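Local coordinates for restriction endonuclease THAI (PDB 3NDH), which probably cleaves double-stranded DNA at a specific site as a PD-(D/E)XK restriction endonuclease, intercalating into its bound target without flipping bases out, at residues G111-W116 with G181-N186; Q125-W130 with I164-Y169; Q42-E47 with S60-I65. All blocks are in the same frame, centred on the assembly; numbering follows the deposited sequence. Where two conformers were deposited one is given.

Interactions 1 and 2 touch each other on one side of the chain, with interaction 2 nested inside the loop that interaction 1 closes, and Phe126 of helix 120-129 backs residues of both. Interaction 3 is in series with them, its centre about 31 Å from that of interaction 2 and across the chain's centre from it. Interaction 1 is a partly buried strand pairing rich in hydrogen bonds and presents side chains to the DNA bases and phosphates. Interaction 2 lies farther out, joining a hydrophobic patch to a water-bridged charged edge. Interaction 3 is buried, an apolar helix pair beside the second subunit, with one arginine reaching a phosphate.

Interaction 1. Residues G111-W116 with G181-N186; sequences GVKLIW and GVEISN. With nucleotides of chain C.
Lys113 and Glu183 run alongside each other, and Lys113 NZ forms a salt bridge with Glu183 OE2 at 3.0 Å from above the carboxylate plane. Bent at chi2 (69°), then extended to NZ, the lysine also donates to Gly111 O and, at 2.9 Å, to N7 of DG8 of chain C, so three acceptors fix it. Lys113 CB lies against one face of the Trp116 indole. C5 of DC7 of chain C sits over the centre of the opposite face, and Trp116 NE1 donates to the same nucleotide's OP2 at 2.7 Å. An alanine here would probably leave that phosphate oxygen without its N-H and the C5 edge of the cytosine without the indole face it abuts. Behind these groups the antiparallel pairing of 111-116 with strand 182-184 contains a classic beta bulge, Leu114 and Ile115 both facing Val182. Leu114 N donates to Val182 O at 2.7 Å, and Val182 N to Ile115 O at 3.0 Å. Gly111 N meets a lone pair of Asn186 OD1 almost straight (164°). Water 1 ties that oxygen to Val112 N and Ile184 O. Ser185 OG caps Ala188 N, while Phe126 of helix 120-129 packs on Leu114, Ile115 and Val182.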
loop_
_atom_site.group_PDB
_atom_site.type_symbol
_atom_site.label_atom_id
_atom_site.label_comp_id
_atom_site.label_asym_id
_atom_site.label_seq_id
_atom_site.Cartn_x
_atom_site.Cartn_y
_atom_site.Cartn_z
ATOM N N GLY A 111 11.551 -14.021 4.951
ATOM C CA GLY A 111 11.457 -12.636 5.453
ATOM C C GLY A 111 10.067 -12.069 5.759
ATOM O O GLY A 111 9.891 -10.856 5.692
ATOM N N VAL A 112 9.106 -12.926 6.124
ATOM C CA VAL A 112 7.685 -12.541 6.336
ATOM C C VAL A 112 7.560 -11.718 7.623
ATOM O O VAL A 112 8.125 -12.098 8.637
ATOM C CB VAL A 112 6.810 -13.825 6.403
ATOM C CG1 VAL A 112 5.407 -13.565 6.926
ATOM C CG2 VAL A 112 6.770 -14.531 5.030
ATOM N N LYS A 113 6.835 -10.598 7.590
ATOM C CA LYS A 113 6.787 -9.689 8.751
ATOM C C LYS A 113 5.703 -10.050 9.757
ATOM O O LYS A 113 4.583 -10.412 9.392
ATOM C CB LYS A 113 6.605 -8.219 8.329
ATOM C CG LYS A 113 7.900 -7.466 8.054
ATOM C CD LYS A 113 8.592 -7.974 6.813
ATOM C CE LYS A 113 9.915 -7.254 6.533
ATOM N NZ LYS A 113 10.611 -7.865 5.340
ATOM N N LEU A 114 6.053 -9.877 11.032
ATOM C CA LEU A 114 5.119 -9.975 12.146
ATOM C C LEU A 114 4.556 -8.614 12.572
ATOM O O LEU A 114 3.432 -8.533 13.049
ATOM C CB LEU A 114 5.791 -10.653 13.339
ATOM C CG LEU A 114 6.236 -12.099 13.088
ATOM C CD1 LEU A 114 7.044 -12.592 14.292
ATOM C CD2 LEU A 114 5.064 -13.016 12.831
ATOM N N ILE A 115 5.336 -7.550 12.381
ATOM C CA ILE A 115 4.901 -6.171 12.625
ATOM C C ILE A 115 5.786 -5.266 11.734
ATOM O O ILE A 115 6.933 -5.609 11.467
ATOM C CB ILE A 115 5.001 -5.794 14.133
ATOM C CG1 ILE A 115 4.353 -4.429 14.390
ATOM C CG2 ILE A 115 6.445 -5.814 14.627
ATOM C CD1 ILE A 115 4.094 -4.122 15.854
ATOM N N TRP A 116 5.229 -4.167 11.241
ATOM C CA TRP A 116 5.911 -3.318 10.264
ATOM C C TRP A 116 6.691 -2.174 10.926
ATOM O O TRP A 116 6.827 -1.077 10.373
ATOM C CB TRP A 116 4.898 -2.838 9.246
ATOM C CG TRP A 116 4.223 -3.965 8.519
ATOM C CD1 TRP A 116 2.979 -4.485 8.755
ATOM C CD2 TRP A 116 4.767 -4.721 7.421
ATOM N NE1 TRP A 116 2.720 -5.507 7.881
ATOM C CE2 TRP A 116 3.795 -5.674 7.048
ATOM C CE3 TRP A 116 5.965 -4.670 6.706
ATOM C CZ2 TRP A 116 3.983 -6.551 5.986
ATOM C CZ3 TRP A 116 6.143 -5.553 5.643
ATOM C CH2 TRP A 116 5.165 -6.487 5.307
ATOM N N GLY A 181 10.461 -4.245 8.682
ATOM C CA GLY A 181 9.817 -4.680 9.917
ATOM C C GLY A 181 10.514 -5.789 10.656
ATOM O O GLY A 181 11.628 -6.157 10.339
ATOM N N VAL A 182 9.807 -6.313 11.654
ATOM C CA VAL A 182 10.218 -7.465 12.455
ATOM C C VAL A 182 9.671 -8.708 11.759
ATOM O O VAL A 182 8.505 -8.739 11.401
ATOM C CB VAL A 182 9.641 -7.385 13.871
ATOM C CG1 VAL A 182 10.070 -8.601 14.676
ATOM C CG2 VAL A 182 10.073 -6.085 14.564
ATOM N N GLU A 183 10.509 -9.716 11.564
ATOM C CA GLU A 183 10.154 -10.884 10.779
ATOM C C GLU A 183 10.021 -12.128 11.638
ATOM O O GLU A 183 10.598 -12.216 12.719
ATOM C CB GLU A 183 11.224 -11.102 9.722
ATOM C CG GLU A 183 11.300 -9.979 8.716
ATOM C CD GLU A 183 12.529 -10.022 7.833
ATOM O OE1 GLU A 183 13.312 -10.995 7.899
ATOM O OE2 GLU A 183 12.729 -9.058 7.070
ATOM N N ILE A 184 9.274 -13.109 11.133
ATOM C CA ILE A 184 9.393 -14.481 11.627
ATOM C C ILE A 184 10.674 -15.063 11.033
ATOM O O ILE A 184 11.019 -14.783 9.893
ATOM C CB ILE A 184 8.138 -15.346 11.279
ATOM C CG1 ILE A 184 8.259 -16.726 11.925
ATOM C CG2 ILE A 184 7.895 -15.435 9.788
ATOM C CD1 ILE A 184 6.998 -17.610 11.814
ATOM N N SER A 185 11.428 -15.818 11.826
ATOM C CA SER A 185 12.648 -16.416 11.295
ATOM C C SER A 185 12.303 -17.440 10.227
ATOM O O SER A 185 11.235 -18.046 10.234
ATOM C CB SER A 185 13.482 -17.045 12.410
ATOM O OG SER A 185 12.830 -18.197 12.902
ATOM N N ASN A 186 13.216 -17.633 9.291
ATOM C CA ASN A 186 12.937 -18.555 8.208
ATOM C C ASN A 186 12.779 -20.000 8.720
ATOM O O ASN A 186 11.950 -20.751 8.205
ATOM C CB ASN A 186 13.950 -18.383 7.071
ATOM C CG ASN A 186 13.808 -17.034 6.354
ATOM O OD1 ASN A 186 12.735 -16.411 6.337
ATOM N ND2 ASN A 186 14.901 -16.571 5.775
ATOM P P DC C 7 -0.948 -6.217 7.718
ATOM O OP1 DC C 7 -1.980 -7.258 7.668
ATOM O OP2 DC C 7 0.259 -6.411 8.572
ATOM O "O5'" DC C 7 -0.466 -5.919 6.232
ATOM C "C5'" DC C 7 -1.363 -6.031 5.138
ATOM C "C4'" DC C 7 -0.650 -5.652 3.864
ATOM O "O4'" DC C 7 -0.147 -4.310 3.999
ATOM C "C3'" DC C 7 0.595 -6.477 3.548
ATOM O "O3'" DC C 7 0.208 -7.714 2.901
ATOM C "C2'" DC C 7 1.358 -5.536 2.623
ATOM C "C1'" DC C 7 0.889 -4.126 3.041
ATOM N N1 DC C 7 1.928 -3.267 3.643
ATOM C C2 DC C 7 2.555 -2.315 2.834
ATOM O O2 DC C 7 2.136 -2.140 1.678
ATOM N N3 DC C 7 3.589 -1.597 3.328
ATOM C C4 DC C 7 3.988 -1.785 4.588
ATOM N N4 DC C 7 5.054 -1.100 5.012
ATOM C C5 DC C 7 3.321 -2.696 5.461
ATOM C C6 DC C 7 2.300 -3.410 4.954
ATOM P P DG C 6 1.408 -3.103 12.045
ATOM O OP1 DG C 6 1.261 -4.501 12.492
ATOM O OP2 DG C 6 2.759 -2.552 11.769
ATOM O "O5'" DG C 6 0.477 -2.888 10.769
ATOM C "C5'" DG C 6 -0.913 -3.223 10.825
ATOM C "C4'" DG C 6 -1.581 -2.916 9.503
ATOM O "O4'" DG C 6 -1.362 -1.534 9.169
ATOM C "C3'" DG C 6 -1.030 -3.684 8.308
ATOM O "O3'" DG C 6 -1.735 -4.901 8.171
ATOM C "C2'" DG C 6 -1.347 -2.761 7.151
ATOM C "C1'" DG C 6 -1.081 -1.405 7.777
ATOM N N9 DG C 6 0.278 -0.901 7.653
ATOM C C8 DG C 6 1.245 -0.885 8.627
ATOM N N7 DG C 6 2.322 -0.250 8.262
ATOM C C5 DG C 6 2.057 0.157 6.962
ATOM C C6 DG C 6 2.836 0.921 6.068
ATOM O O6 DG C 6 3.931 1.450 6.265
ATOM N N1 DG C 6 2.201 1.070 4.837
ATOM C C2 DG C 6 0.962 0.567 4.521
ATOM N N2 DG C 6 0.526 0.796 3.271
ATOM N N3 DG C 6 0.210 -0.114 5.365
ATOM C C4 DG C 6 0.818 -0.280 6.559
ATOM P P DG C 8 1.145 -9.032 3.011
ATOM O OP1 DG C 8 0.305 -10.202 2.657
ATOM O OP2 DG C 8 1.849 -8.997 4.320
ATOM O "O5'" DG C 8 2.233 -8.844 1.857
ATOM C "C5'" DG C 8 3.523 -8.277 2.120
ATOM C "C4'" DG C 8 4.288 -8.116 0.825
ATOM O "O4'" DG C 8 5.385 -7.184 0.988
ATOM C "C3'" DG C 8 4.903 -9.386 0.234
ATOM O "O3'" DG C 8 4.802 -9.277 -1.197
ATOM C "C2'" DG C 8 6.344 -9.298 0.717
ATOM C "C1'" DG C 8 6.597 -7.807 0.575
ATOM N N9 DG C 8 7.675 -7.264 1.389
ATOM C C8 DG C 8 8.027 -7.623 2.670
ATOM N N7 DG C 8 9.025 -6.929 3.139
ATOM C C5 DG C 8 9.359 -6.063 2.104
ATOM C C6 DG C 8 10.367 -5.060 2.023
ATOM O O6 DG C 8 11.211 -4.741 2.871
ATOM N N1 DG C 8 10.337 -4.407 0.794
ATOM C C2 DG C 8 9.457 -4.684 -0.226
ATOM N N2 DG C 8 9.575 -3.937 -1.334
ATOM N N3 DG C 8 8.531 -5.622 -0.167
ATOM C C4 DG C 8 8.536 -6.262 1.020
HETATM O O HOH W 1 10.138 -15.397 7.306
#

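Interaction 2. Residues Q125-W130 with I164-Y169; sequences QFLETW and IGKDKY
Leu127 overlaps the backbone of Lys166, its CD1 methyl lying 3.4 Å from Lys166 O. The other methyl, CD2, reaches Asp167 OD1, the two side chains set roughly perpendicular. The Lys166 chain runs back the other way. With CG between its own backbone N and carbonyl carbon (chi1 65°), it passes over the carbonyl of Leu127, CD being 3.5 Å from Leu127 O. The extended chain carries CE to Glu128, and the bend at the last torsion (-84°) sets where NZ goes: Lys166 CE is 3.1 Å from Glu128 OE2, while NZ stays 4.0 Å from that oxygen, beyond a salt bridge. On the aromatic side, the indole of Trp130 presents its six-membered edge to Tyr169, CZ3 lying 3.7 Å from Tyr169 CE2. The ring planes are inclined at 39°, an oblique meeting. Phe126 CZ lies over one face of that indole, and Trp130 NE1 is held by Glu89. Tyr169 is set edge-to-face with Phe161 of helix 154-164. The contact thus joins residues 125-130 to the short helix 166-169, which starts afresh after Gly165, a residue of positive phi at its N-cap. On the solvent-facing side, water 2 donates to Glu128 OE1 and to Asp167 OD1, 2.6 Å from each. With those carboxylate oxygens 4.5 Å apart, the shared water and the nearby lysine probably ease their mutual repulsion, so the polar side is likely joined through water and longer-range electrostatics rather than a salt bridge.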
loop_
_atom_site.group_PDB
_atom_site.type_symbol
_atom_site.label_atom_id
_atom_site.label_comp_id
_atom_site.label_asym_id
_atom_site.label_seq_id
_atom_site.Cartn_x
_atom_site.Cartn_y
_atom_site.Cartn_z
ATOM N N GLN A 125 11.018 -4.136 21.925
ATOM C CA GLN A 125 9.824 -4.239 22.769
ATOM C C GLN A 125 8.874 -5.315 22.252
ATOM O O GLN A 125 8.313 -6.086 23.027
ATOM C CB GLN A 125 9.099 -2.894 22.821
ATOM C CG GLN A 125 7.936 -2.839 23.792
ATOM C CD GLN A 125 7.310 -1.464 23.863
ATOM O OE1 GLN A 125 7.989 -0.448 23.702
ATOM N NE2 GLN A 125 6.008 -1.421 24.121
ATOM N N PHE A 126 8.680 -5.354 20.938
ATOM C CA PHE A 126 7.880 -6.403 20.311
ATOM C C PHE A 126 8.463 -7.791 20.584
ATOM O O PHE A 126 7.743 -8.698 21.015
ATOM C CB PHE A 126 7.776 -6.149 18.804
ATOM C CG PHE A 126 6.940 -7.155 18.064
ATOM C CD1 PHE A 126 5.568 -6.957 17.894
ATOM C CD2 PHE A 126 7.519 -8.276 17.496
ATOM C CE1 PHE A 126 4.805 -7.879 17.213
ATOM C CE2 PHE A 126 6.743 -9.203 16.825
ATOM C CZ PHE A 126 5.399 -8.987 16.673
ATOM N N LEU A 127 9.756 -7.961 20.329
ATOM C CA LEU A 127 10.439 -9.237 20.582
ATOM C C LEU A 127 10.175 -9.721 22.000
ATOM O O LEU A 127 9.911 -10.894 22.227
ATOM C CB LEU A 127 11.944 -9.091 20.345
ATOM C CG LEU A 127 12.907 -10.164 20.882
ATOM C CD1 LEU A 127 12.727 -11.443 20.078
ATOM C CD2 LEU A 127 14.343 -9.653 20.820
ATOM N N GLU A 128 10.218 -8.803 22.952
ATOM C CA GLU A 128 10.102 -9.178 24.350
ATOM C C GLU A 128 8.664 -9.410 24.834
ATOM O O GLU A 128 8.472 -9.935 25.925
ATOM C CB GLU A 128 10.795 -8.127 25.216
ATOM C CG GLU A 128 12.293 -7.959 24.924
ATOM C CD GLU A 128 13.096 -9.255 25.033
ATOM O OE1 GLU A 128 14.107 -9.409 24.294
ATOM O OE2 GLU A 128 12.726 -10.110 25.871
ATOM N N THR A 129 7.661 -9.055 24.032
ATOM C CA THR A 129 6.254 -9.156 24.462
ATOM C C THR A 129 5.335 -10.020 23.596
ATOM O O THR A 129 4.390 -10.624 24.119
ATOM C CB THR A 129 5.613 -7.768 24.589
ATOM O OG1 THR A 129 5.718 -7.058 23.348
ATOM C CG2 THR A 129 6.300 -6.973 25.673
ATOM N N TRP A 130 5.598 -10.082 22.294
ATOM C CA TRP A 130 4.703 -10.774 21.373
ATOM C C TRP A 130 4.781 -12.298 21.506
ATOM O O TRP A 130 5.851 -12.871 21.726
ATOM C CB TRP A 130 5.035 -10.371 19.929
ATOM C CG TRP A 130 4.131 -10.972 18.878
ATOM C CD1 TRP A 130 2.954 -10.468 18.435
ATOM C CD2 TRP A 130 4.363 -12.173 18.134
ATOM N NE1 TRP A 130 2.424 -11.288 17.479
ATOM C CE2 TRP A 130 3.273 -12.337 17.261
ATOM C CE3 TRP A 130 5.384 -13.124 18.124
ATOM C CZ2 TRP A 130 3.171 -13.425 16.388
ATOM C CZ3 TRP A 130 5.279 -14.206 17.263
ATOM C CH2 TRP A 130 4.187 -14.342 16.403
ATOM N N ILE A 164 11.151 -23.213 20.584
ATOM C CA ILE A 164 12.401 -22.593 20.164
ATOM C C ILE A 164 12.655 -21.254 20.853
ATOM O O ILE A 164 13.794 -20.785 20.908
ATOM C CB ILE A 164 12.497 -22.461 18.615
ATOM C CG1 ILE A 164 11.556 -21.387 18.063
ATOM C CG2 ILE A 164 12.223 -23.813 17.947
ATOM C CD1 ILE A 164 11.676 -21.192 16.556
ATOM N N GLY A 165 11.597 -20.645 21.380
ATOM C CA GLY A 165 11.726 -19.375 22.078
ATOM C C GLY A 165 11.680 -18.150 21.179
ATOM O O GLY A 165 11.958 -18.221 19.980
ATOM N N LYS A 166 11.368 -17.009 21.794
ATOM C CA LYS A 166 11.251 -15.724 21.097
ATOM C C LYS A 166 12.499 -15.334 20.315
ATOM O O LYS A 166 12.405 -14.763 19.231
ATOM C CB LYS A 166 10.913 -14.607 22.106
ATOM C CG LYS A 166 12.003 -14.318 23.144
ATOM C CD LYS A 166 11.563 -13.291 24.183
ATOM C CE LYS A 166 12.632 -13.095 25.244
ATOM N NZ LYS A 166 12.551 -14.093 26.316
ATOM N N ASP A 167 13.678 -15.635 20.853
ATOM C CA ASP A 167 14.914 -15.159 20.228
ATOM C C ASP A 167 15.261 -15.908 18.936
ATOM O O ASP A 167 16.025 -15.393 18.106
ATOM C CB ASP A 167 16.059 -15.188 21.241
ATOM C CG ASP A 167 15.802 -14.262 22.417
ATOM O OD1 ASP A 167 15.671 -13.043 22.200
ATOM O OD2 ASP A 167 15.752 -14.750 23.571
ATOM N N LYS A 168 14.706 -17.107 18.771
ATOM C CA LYS A 168 14.867 -17.883 17.537
ATOM C C LYS A 168 13.669 -17.742 16.590
ATOM O O LYS A 168 13.818 -17.911 15.382
ATOM C CB LYS A 168 15.102 -19.369 17.843
ATOM C CG LYS A 168 15.667 -20.139 16.647
ATOM C CD LYS A 168 15.791 -21.635 16.899
ATOM C CE LYS A 168 15.887 -22.411 15.585
ATOM N NZ LYS A 168 15.456 -23.837 15.722
ATOM N N TYR A 169 12.493 -17.437 17.134
ATOM C CA TYR A 169 11.259 -17.309 16.327
ATOM C C TYR A 169 11.164 -15.949 15.639
ATOM O O TYR A 169 10.628 -15.849 14.534
ATOM C CB TYR A 169 10.035 -17.516 17.232
ATOM C CG TYR A 169 8.716 -17.833 16.542
ATOM C CD1 TYR A 169 8.234 -19.137 16.498
ATOM C CD2 TYR A 169 7.922 -16.821 15.980
ATOM C CE1 TYR A 169 7.020 -19.429 15.882
ATOM C CE2 TYR A 169 6.707 -17.106 15.373
ATOM C CZ TYR A 169 6.258 -18.419 15.319
ATOM O OH TYR A 169 5.057 -18.748 14.725
HETATM O O HOH W 2 15.721 -11.438 24.198
#

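Interaction 3. Residues Q42-E47 with S60-I65; sequences QLAELE and SLRERI. With nucleotides of chain C.
The short helical segments 42-46 and 60-65 run nearly antiparallel, their directions 150° apart and their axes approaching to 9.3 Å, with Ala44 and Leu61 nearest in register. The small side chain of Ala44 points at the other helix and is met by three residues. Leu61 CD2 comes closest, 3.7 Å from Ala44 CA, and Leu61 CG and Ile65 CD1 each lie 4.0 Å from Ala44 CB. The CG methylene of Arg62 touches this methyl more loosely. A chi1 of -168°, with CG opposite the backbone N, sends Leu61 CD2 on to Glu47, whose extended chain cuts across the leucine almost squarely. Glu47 directs its carboxylate onward to a salt bridge with Arg217 of the second subunit, while its O and Arg64 NH2 each bond to the matching Arg64 NH2 and Glu47 O of that subunit. Arg62 leaves the apolar patch as a chain extended from CG to NE, and both terminal nitrogens grip one phosphate oxygen near the guanidinium plane: NH1, also bonded to Thr103 of strand 97-105, is 2.6 Å and NH2 2.9 Å from OP1 of DA9 of chain C. Water 3 accepts from Arg62 NH2 and donates to Glu45 OE2, so in the conformer given Glu45 may steady the group from the second shell. Helix 58-74 brings Glu63 close to Asp91 and against Ile101 of strand 97-105, the two sodium ligands, consistent with the PD-(D/E)XK nuclease core, where a helix packs beside the sheet whose strands carry or adjoin the metal ligands.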
loop_
_atom_site.group_PDB
_atom_site.type_symbol
_atom_site.label_atom_id
_atom_site.label_comp_id
_atom_site.label_asym_id
_atom_site.label_seq_id
_atom_site.Cartn_x
_atom_site.Cartn_y
_atom_site.Cartn_z
ATOM N N GLN A 42 -3.157 -12.395 -10.127
ATOM C CA GLN A 42 -2.579 -11.662 -11.237
ATOM C C GLN A 42 -3.307 -10.320 -11.449
ATOM O O GLN A 42 -2.675 -9.298 -11.737
ATOM C CB GLN A 42 -2.607 -12.529 -12.493
ATOM C CG GLN A 42 -1.798 -11.929 -13.614
ATOM C CD GLN A 42 -1.618 -12.849 -14.785
ATOM O OE1 GLN A 42 -1.922 -14.036 -14.714
ATOM N NE2 GLN A 42 -1.137 -12.295 -15.892
ATOM N N LEU A 43 -4.630 -10.315 -11.316
ATOM C CA LEU A 43 -5.400 -9.060 -11.373
ATOM C C LEU A 43 -4.939 -8.141 -10.249
ATOM O O LEU A 43 -4.737 -6.953 -10.457
ATOM C CB LEU A 43 -6.892 -9.309 -11.259
ATOM C CG LEU A 43 -7.569 -10.134 -12.356
ATOM C CD1 LEU A 43 -9.053 -10.240 -12.076
ATOM C CD2 LEU A 43 -7.317 -9.554 -13.732
ATOM N N ALA A 44 -4.733 -8.684 -9.053
ATOM C CA ALA A 44 -4.234 -7.848 -7.951
ATOM C C ALA A 44 -2.907 -7.203 -8.288
ATOM O O ALA A 44 -2.692 -6.008 -8.052
ATOM C CB ALA A 44 -4.111 -8.661 -6.678
ATOM N N GLU A 45 -1.983 -7.972 -8.838
ATOM C CA GLU A 45 -0.679 -7.396 -9.162
ATOM C C GLU A 45 -0.747 -6.361 -10.293
ATOM O O GLU A 45 -0.054 -5.331 -10.240
ATOM C CB GLU A 45 0.372 -8.476 -9.435
ATOM C CG GLU A 45 0.191 -9.304 -10.669
ATOM C CD GLU A 45 1.479 -9.988 -11.113
ATOM O OE1 GLU A 45 1.622 -10.211 -12.341
ATOM O OE2 GLU A 45 2.344 -10.304 -10.264
ATOM N N LEU A 46 -1.605 -6.612 -11.284
ATOM C CA LEU A 46 -1.788 -5.665 -12.374
ATOM C C LEU A 46 -2.334 -4.325 -11.896
ATOM O O LEU A 46 -2.082 -3.291 -12.542
ATOM C CB LEU A 46 -2.713 -6.256 -13.441
ATOM C CG LEU A 46 -2.052 -7.328 -14.306
ATOM C CD1 LEU A 46 -3.076 -8.043 -15.157
ATOM C CD2 LEU A 46 -1.026 -6.678 -15.195
ATOM N N GLU A 47 -3.018 -4.318 -10.773
ATOM C CA GLU A 47 -3.584 -3.122 -10.176
ATOM C C GLU A 47 -2.698 -2.522 -9.080
ATOM O O GLU A 47 -3.054 -1.509 -8.497
ATOM C CB GLU A 47 -4.961 -3.467 -9.626
ATOM C CG GLU A 47 -5.892 -3.871 -10.791
ATOM C CD GLU A 47 -7.226 -4.364 -10.369
ATOM O OE1 GLU A 47 -7.713 -3.919 -9.311
ATOM O OE2 GLU A 47 -7.805 -5.171 -11.140
ATOM N N SER A 60 -2.463 -5.872 0.349
ATOM C CA SER A 60 -3.739 -5.397 0.849
ATOM C C SER A 60 -4.872 -5.833 -0.074
ATOM O O SER A 60 -5.964 -6.201 0.360
ATOM C CB SER A 60 -3.658 -3.871 0.992
ATOM O OG SER A 60 -2.538 -3.460 1.793
ATOM N N LEU A 61 -4.599 -5.849 -1.376
ATOM C CA LEU A 61 -5.574 -6.308 -2.334
ATOM C C LEU A 61 -5.732 -7.845 -2.341
ATOM O O LEU A 61 -6.832 -8.374 -2.412
ATOM C CB LEU A 61 -5.201 -5.745 -3.711
ATOM C CG LEU A 61 -6.227 -5.848 -4.834
ATOM C CD1 LEU A 61 -7.631 -5.387 -4.404
ATOM C CD2 LEU A 61 -5.751 -5.055 -6.053
ATOM N N ARG A 62 -4.618 -8.579 -2.254
ATOM C CA ARG A 62 -4.684 -10.038 -2.115
ATOM C C ARG A 62 -5.496 -10.418 -0.887
ATOM O O ARG A 62 -6.243 -11.372 -0.909
ATOM C CB ARG A 62 -3.268 -10.580 -1.946
ATOM C CG ARG A 62 -2.408 -10.507 -3.183
ATOM C CD ARG A 62 -1.003 -10.911 -2.790
ATOM N NE ARG A 62 -0.037 -10.795 -3.862
ATOM C CZ ARG A 62 1.276 -10.698 -3.664
ATOM N NH1 ARG A 62 1.759 -10.696 -2.444
ATOM N NH2 ARG A 62 2.091 -10.591 -4.700
ATOM N N GLU A 63 -5.352 -9.660 0.195
ATOM C CA GLU A 63 -6.109 -9.920 1.426
ATOM C C GLU A 63 -7.603 -9.828 1.162
ATOM O O GLU A 63 -8.361 -10.685 1.624
ATOM C CB GLU A 63 -5.715 -8.913 2.491
ATOM C CG GLU A 63 -6.400 -9.088 3.840
ATOM C CD GLU A 63 -6.372 -7.778 4.578
ATOM O OE1 GLU A 63 -5.262 -7.205 4.805
ATOM O OE2 GLU A 63 -7.478 -7.273 4.891
ATOM N N ARG A 64 -8.031 -8.825 0.393
ATOM C CA ARG A 64 -9.444 -8.715 0.021
ATOM C C ARG A 64 -9.953 -9.966 -0.677
ATOM O O ARG A 64 -11.062 -10.419 -0.442
ATOM C CB ARG A 64 -9.688 -7.508 -0.888
ATOM C CG ARG A 64 -9.618 -6.201 -0.198
ATOM C CD ARG A 64 -10.337 -5.124 -1.005
ATOM N NE ARG A 64 -9.881 -3.825 -0.589
ATOM C CZ ARG A 64 -9.490 -2.868 -1.418
ATOM N NH1 ARG A 64 -9.557 -3.035 -2.734
ATOM N NH2 ARG A 64 -9.071 -1.728 -0.917
ATOM N N ILE A 65 -9.119 -10.508 -1.563
ATOM C CA ILE A 65 -9.455 -11.703 -2.323
ATOM C C ILE A 65 -9.639 -12.896 -1.382
ATOM O O ILE A 65 -10.576 -13.701 -1.533
ATOM C CB ILE A 65 -8.392 -12.000 -3.403
ATOM C CG1 ILE A 65 -8.481 -10.935 -4.499
ATOM C CG2 ILE A 65 -8.569 -13.385 -4.000
ATOM C CD1 ILE A 65 -7.249 -10.779 -5.409
ATOM P P DC C 7 -0.948 -6.217 7.718
ATOM O OP1 DC C 7 -1.980 -7.258 7.668
ATOM O OP2 DC C 7 0.259 -6.411 8.572
ATOM O "O5'" DC C 7 -0.466 -5.919 6.232
ATOM C "C5'" DC C 7 -1.363 -6.031 5.138
ATOM C "C4'" DC C 7 -0.650 -5.652 3.864
ATOM O "O4'" DC C 7 -0.147 -4.310 3.999
ATOM C "C3'" DC C 7 0.595 -6.477 3.548
ATOM O "O3'" DC C 7 0.208 -7.714 2.901
ATOM C "C2'" DC C 7 1.358 -5.536 2.623
ATOM C "C1'" DC C 7 0.889 -4.126 3.041
ATOM N N1 DC C 7 1.928 -3.267 3.643
ATOM C C2 DC C 7 2.555 -2.315 2.834
ATOM O O2 DC C 7 2.136 -2.140 1.678
ATOM N N3 DC C 7 3.589 -1.597 3.328
ATOM C C4 DC C 7 3.988 -1.785 4.588
ATOM N N4 DC C 7 5.054 -1.100 5.012
ATOM C C5 DC C 7 3.321 -2.696 5.461
ATOM C C6 DC C 7 2.300 -3.410 4.954
ATOM P P DA C 9 5.409 -10.421 -2.167
ATOM O OP1 DA C 9 4.282 -11.036 -2.912
ATOM O OP2 DA C 9 6.341 -11.298 -1.391
ATOM O "O5'" DA C 9 6.272 -9.545 -3.185
ATOM C "C5'" DA C 9 5.728 -8.340 -3.747
ATOM C "C4'" DA C 9 6.799 -7.531 -4.454
ATOM O "O4'" DA C 9 7.755 -7.006 -3.503
ATOM C "C3'" DA C 9 7.628 -8.270 -5.502
ATOM O "O3'" DA C 9 7.920 -7.379 -6.589
ATOM C "C2'" DA C 9 8.888 -8.636 -4.731
ATOM C "C1'" DA C 9 9.074 -7.394 -3.878
ATOM N N9 DA C 9 9.843 -7.592 -2.647
ATOM C C8 DA C 9 9.619 -8.543 -1.683
ATOM N N7 DA C 9 10.427 -8.454 -0.653
ATOM C C5 DA C 9 11.248 -7.380 -0.965
ATOM C C6 DA C 9 12.312 -6.764 -0.273
ATOM N N6 DA C 9 12.741 -7.148 0.934
ATOM N N1 DA C 9 12.921 -5.718 -0.867
ATOM C C2 DA C 9 12.486 -5.319 -2.069
ATOM N N3 DA C 9 11.503 -5.811 -2.816
ATOM C C4 DA C 9 10.912 -6.849 -2.201
HETATM O O HOH W 3 2.210 -10.695 -7.712
#